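PDB 2V1M: glutathione peroxidase from Schistosoma mansoni, which catalyses the reduction of hydrogen peroxide by glutathione, giving glutathione disulfide and water, in the parasite's detoxification pathway. Local coordinates for residues W8-V16 / S25-I36. Residues are numbered along the deposited sequence; the frame is centred on the assembly and turned at random.
Sequences WNSIYEFTV and SLEKYRGHVCLI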
loop_
_atom_site.group_PDB
_atom_site.type_symbol
_atom_site.label_atom_id
_atom_site.label_comp_id
_atom_site.label_asym_id
_atom_site.label_seq_id
_atom_site.Cartn_x
_atom_site.Cartn_y
_atom_site.Cartn_z
ATOM N N TRP A 8 -2.985 18.080 -7.140
ATOM C CA TRP A 8 -3.453 16.708 -7.247
ATOM C C TRP A 8 -4.698 16.505 -6.403
ATOM O O TRP A 8 -4.738 16.881 -5.254
ATOM C CB TRP A 8 -2.358 15.780 -6.745
ATOM C CG TRP A 8 -1.062 15.844 -7.475
ATOM C CD1 TRP A 8 -0.859 15.833 -8.835
ATOM C CD2 TRP A 8 0.231 15.835 -6.878
ATOM N NE1 TRP A 8 0.489 15.835 -9.107
ATOM C CE2 TRP A 8 1.183 15.794 -7.924
ATOM C CE3 TRP A 8 0.681 15.780 -5.556
ATOM C CZ2 TRP A 8 2.562 15.785 -7.678
ATOM C CZ3 TRP A 8 2.052 15.758 -5.313
ATOM C CH2 TRP A 8 2.972 15.744 -6.365
ATOM N N ASN A 9 -5.694 15.853 -6.971
ATOM C CA ASN A 9 -6.985 15.761 -6.323
ATOM C C ASN A 9 -7.364 14.325 -5.952
ATOM O O ASN A 9 -8.349 14.163 -5.227
ATOM C CB ASN A 9 -8.110 16.345 -7.230
ATOM C CG ASN A 9 -8.137 17.919 -7.305
ATOM O OD1 ASN A 9 -7.610 18.607 -6.448
ATOM N ND2 ASN A 9 -8.774 18.457 -8.378
ATOM N N SER A 10 -6.633 13.307 -6.412
ATOM C CA SER A 10 -6.997 11.929 -6.086
ATOM C C SER A 10 -5.768 11.087 -6.381
ATOM O O SER A 10 -4.792 11.554 -7.044
ATOM C CB SER A 10 -8.175 11.413 -6.940
ATOM O OG SER A 10 -7.735 11.097 -8.242
ATOM N N ILE A 11 -5.788 9.798 -5.993
ATOM C CA ILE A 11 -4.668 8.935 -6.309
ATOM C C ILE A 11 -4.603 8.648 -7.803
ATOM O O ILE A 11 -3.550 8.174 -8.279
ATOM C CB ILE A 11 -4.712 7.602 -5.525
ATOM C CG1 ILE A 11 -5.925 6.728 -5.896
ATOM C CG2 ILE A 11 -4.537 7.820 -4.024
ATOM C CD1 ILE A 11 -5.737 5.238 -5.581
ATOM N N TYR A 12 -5.678 8.886 -8.564
ATOM C CA TYR A 12 -5.707 8.481 -9.977
ATOM C C TYR A 12 -4.736 9.283 -10.832
ATOM O O TYR A 12 -4.420 8.856 -11.945
ATOM C CB TYR A 12 -7.118 8.660 -10.535
ATOM C CG TYR A 12 -8.185 8.014 -9.722
ATOM C CD1 TYR A 12 -7.976 6.778 -9.157
ATOM C CD2 TYR A 12 -9.437 8.655 -9.537
ATOM C CE1 TYR A 12 -8.987 6.172 -8.413
ATOM C CE2 TYR A 12 -10.455 8.055 -8.824
ATOM C CZ TYR A 12 -10.238 6.841 -8.256
ATOM O OH TYR A 12 -11.288 6.255 -7.553
ATOM N N GLU A 13 -4.258 10.414 -10.305
ATOM C CA GLU A 13 -3.356 11.265 -11.081
ATOM C C GLU A 13 -1.966 10.666 -11.233
ATOM O O GLU A 13 -1.205 11.154 -12.087
ATOM C CB GLU A 13 -3.264 12.632 -10.443
ATOM C CG GLU A 13 -4.596 13.355 -10.569
ATOM C CD GLU A 13 -4.631 14.690 -9.930
ATOM O OE1 GLU A 13 -3.597 15.056 -9.328
ATOM O OE2 GLU A 13 -5.655 15.406 -9.992
ATOM N N PHE A 14 -1.604 9.674 -10.413
ATOM C CA PHE A 14 -0.214 9.195 -10.334
ATOM C C PHE A 14 0.003 7.959 -11.174
ATOM O O PHE A 14 -0.906 7.128 -11.351
ATOM C CB PHE A 14 0.186 8.915 -8.876
ATOM C CG PHE A 14 -0.035 10.111 -8.040
ATOM C CD1 PHE A 14 0.794 11.240 -8.185
ATOM C CD2 PHE A 14 -1.153 10.198 -7.208
ATOM C CE1 PHE A 14 0.531 12.421 -7.505
ATOM C CE2 PHE A 14 -1.431 11.379 -6.532
ATOM C CZ PHE A 14 -0.623 12.479 -6.689
ATOM N N THR A 15 1.247 7.828 -11.649
ATOM C CA THR A 15 1.703 6.693 -12.408
ATOM C C THR A 15 2.881 6.090 -11.653
ATOM O O THR A 15 3.748 6.835 -11.130
ATOM C CB THR A 15 2.111 7.122 -13.861
ATOM O OG1 THR A 15 0.963 7.728 -14.463
ATOM C CG2 THR A 15 2.492 5.941 -14.725
ATOM N N VAL A 16 2.910 4.765 -11.559
ATOM C CA VAL A 16 3.925 4.041 -10.777
ATOM C C VAL A 16 4.369 2.841 -11.567
ATOM O O VAL A 16 3.616 2.279 -12.378
ATOM C CB VAL A 16 3.381 3.619 -9.389
ATOM C CG1 VAL A 16 3.176 4.844 -8.479
ATOM C CG2 VAL A 16 2.091 2.824 -9.501
ATOM N N SER A 25 -0.840 3.719 -14.676
ATOM C CA SER A 25 -1.548 4.824 -14.039
ATOM C C SER A 25 -2.541 4.248 -13.002
ATOM O O SER A 25 -3.283 3.291 -13.277
ATOM C CB SER A 25 -2.325 5.619 -15.075
ATOM O OG SER A 25 -3.268 6.465 -14.409
ATOM N N LEU A 26 -2.630 4.926 -11.860
ATOM C CA LEU A 26 -3.580 4.531 -10.817
ATOM C C LEU A 26 -5.033 4.818 -11.193
ATOM O O LEU A 26 -5.933 4.414 -10.471
ATOM C CB LEU A 26 -3.207 5.127 -9.459
ATOM C CG LEU A 26 -1.803 4.745 -8.977
ATOM C CD1 LEU A 26 -1.571 5.399 -7.605
ATOM C CD2 LEU A 26 -1.626 3.247 -8.918
ATOM N N GLU A 27 -5.254 5.411 -12.378
ATOM C CA GLU A 27 -6.596 5.386 -12.995
ATOM C C GLU A 27 -7.183 3.970 -13.012
ATOM O O GLU A 27 -8.400 3.819 -12.982
ATOM C CB GLU A 27 -6.511 5.902 -14.434
ATOM C CG GLU A 27 -6.398 7.427 -14.547
ATOM C CD GLU A 27 -7.758 8.099 -14.388
ATOM O OE1 GLU A 27 -8.768 7.385 -14.494
ATOM O OE2 GLU A 27 -7.780 9.319 -14.132
ATOM N N LYS A 28 -6.321 2.953 -13.080
ATOM C CA LYS A 28 -6.708 1.528 -13.005
ATOM C C LYS A 28 -7.662 1.256 -11.837
ATOM O O LYS A 28 -8.524 0.357 -11.927
ATOM C CB LYS A 28 -5.414 0.623 -12.851
ATOM C CG LYS A 28 -5.643 -0.854 -12.602
ATOM C CD LYS A 28 -4.304 -1.619 -12.599
ATOM C CE LYS A 28 -4.466 -3.063 -12.174
ATOM N NZ LYS A 28 -3.284 -3.900 -12.477
ATOM N N TYR A 29 -7.501 1.994 -10.745
ATOM C CA TYR A 29 -8.192 1.717 -9.483
ATOM C C TYR A 29 -9.462 2.541 -9.276
ATOM O O TYR A 29 -10.084 2.467 -8.208
ATOM C CB TYR A 29 -7.207 1.884 -8.318
ATOM C CG TYR A 29 -6.055 0.901 -8.440
ATOM C CD1 TYR A 29 -6.252 -0.439 -8.162
ATOM C CD2 TYR A 29 -4.819 1.304 -8.907
ATOM C CE1 TYR A 29 -5.223 -1.356 -8.334
ATOM C CE2 TYR A 29 -3.760 0.385 -9.101
ATOM C CZ TYR A 29 -3.983 -0.944 -8.815
ATOM O OH TYR A 29 -2.935 -1.808 -9.001
ATOM N N ARG A 30 -9.878 3.293 -10.299
ATOM C CA ARG A 30 -11.099 4.099 -10.168
ATOM C C ARG A 30 -12.275 3.212 -9.772
ATOM O O ARG A 30 -12.520 2.156 -10.369
ATOM C CB ARG A 30 -11.430 4.783 -11.486
ATOM C CG ARG A 30 -12.384 5.952 -11.330
ATOM C CD ARG A 30 -12.471 6.793 -12.606
ATOM N NE ARG A 30 -11.352 7.729 -12.863
ATOM C CZ ARG A 30 -11.310 8.983 -12.416
ATOM N NH1 ARG A 30 -12.266 9.414 -11.618
ATOM N NH2 ARG A 30 -10.295 9.802 -12.723
ATOM N N GLY A 31 -13.011 3.654 -8.763
ATOM C CA GLY A 31 -14.210 2.954 -8.335
ATOM C C GLY A 31 -13.986 1.833 -7.331
ATOM O O GLY A 31 -14.967 1.258 -6.869
ATOM N N HIS A 32 -12.731 1.532 -7.004
ATOM C CA HIS A 32 -12.383 0.483 -6.025
ATOM C C HIS A 32 -11.810 1.096 -4.772
ATOM O O HIS A 32 -11.162 2.132 -4.820
ATOM C CB HIS A 32 -11.393 -0.496 -6.673
ATOM C CG HIS A 32 -12.057 -1.334 -7.742
ATOM N ND1 HIS A 32 -11.429 -1.763 -8.897
ATOM C CD2 HIS A 32 -13.331 -1.806 -7.824
ATOM C CE1 HIS A 32 -12.285 -2.452 -9.635
ATOM N NE2 HIS A 32 -13.442 -2.504 -9.002
ATOM N N VAL A 33 -12.059 0.453 -3.639
ATOM C CA VAL A 33 -11.404 0.862 -2.395
ATOM C C VAL A 33 -9.984 0.329 -2.432
ATOM O O VAL A 33 -9.789 -0.838 -2.785
ATOM C CB VAL A 33 -12.183 0.301 -1.173
ATOM C CG1 VAL A 33 -11.430 0.527 0.139
ATOM C CG2 VAL A 33 -13.572 0.892 -1.118
ATOM N N CYS A 34 -8.998 1.170 -2.062
ATOM C CA CYS A 34 -7.620 0.738 -2.085
ATOM C C CYS A 34 -6.995 0.813 -0.711
ATOM O O CYS A 34 -7.227 1.772 0.046
ATOM C CB CYS A 34 -6.768 1.582 -3.059
ATOM S SG CYS A 34 -7.324 1.517 -4.773
ATOM N N LEU A 35 -6.178 -0.192 -0.404
ATOM C CA LEU A 35 -5.364 -0.196 0.800
ATOM C C LEU A 35 -3.913 -0.171 0.339
ATOM O O LEU A 35 -3.471 -1.112 -0.336
ATOM C CB LEU A 35 -5.649 -1.430 1.664
ATOM C CG LEU A 35 -4.934 -1.385 3.032
ATOM C CD1 LEU A 35 -5.493 -0.253 3.934
ATOM C CD2 LEU A 35 -5.049 -2.755 3.700
ATOM N N ILE A 36 -3.213 0.937 0.615
ATOM C CA ILE A 36 -1.875 1.164 0.094
ATOM C C ILE A 36 -0.877 0.979 1.227
ATOM O O ILE A 36 -0.970 1.694 2.276
ATOM C CB ILE A 36 -1.770 2.575 -0.559
ATOM C CG1 ILE A 36 -2.839 2.700 -1.663
ATOM C CG2 ILE A 36 -0.344 2.754 -1.075
ATOM C CD1 ILE A 36 -2.830 4.032 -2.402
HETATM O O HOH W 1 -3.079 9.207 -14.349
HETATM O O HOH W 2 -10.258 4.557 -5.811
#
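Tyr12 lies along the 3-10 turn 26-29, where the Tyr12 and Arg30 side chains cross at about a right angle. Its buried ring and Leu26 form the tight part. A tyrosine suits this place because its flat ring packs, CD1 3.4 Å from Leu26 O, while its hydroxyl reaches the type II turn 29-32, accepting a weak bond from Gly31 N and sharing a water with His32 O. Gly31, third in that turn, has phi 86°, which glycine adopts readily. Leu26 CB and CG lie against the carbonyl oxygens of Ile11 and Phe14, and its two methyls serve two apolar neighbours: CD2 packs 3.8 Å from Val16 CG2 and CD1 4.1 Å from Phe14 CB. Leu26 N donates a nearly straight 2.8 Å bond to Phe14 O. Ile11 CD1 extends this apolar layer to Cys34 SG, and Leu114 of helix 113-121 also meets Leu26.

Toward solvent lies the exposed Arg30-Glu27 pair. CD2 of Tyr12 sits over the centre of the guanidinium, 3.5 Å from Arg30 CZ, the planes inclined by 46°. A bend at chi3 (-78°) folds the guanidinium back to Glu27, whose carboxylate grips it side-on, NE to OE1 and NH2 to OE2; this should restrain its rotation, with one face against Tyr12. Ser25's short hydroxyl both closes an ST turn onto Glu27 N and shares a water with Tyr12 O, while Thr15 faces Ser25 as a non-hydrogen-bonded antiparallel pair. The chain leading into the N-terminal beta-hairpin thus packs on the 3-10 turn leaving it, and Ile11 carries the contact to core strand 33-39 of the thioredoxin fold, as in glutathione peroxidases.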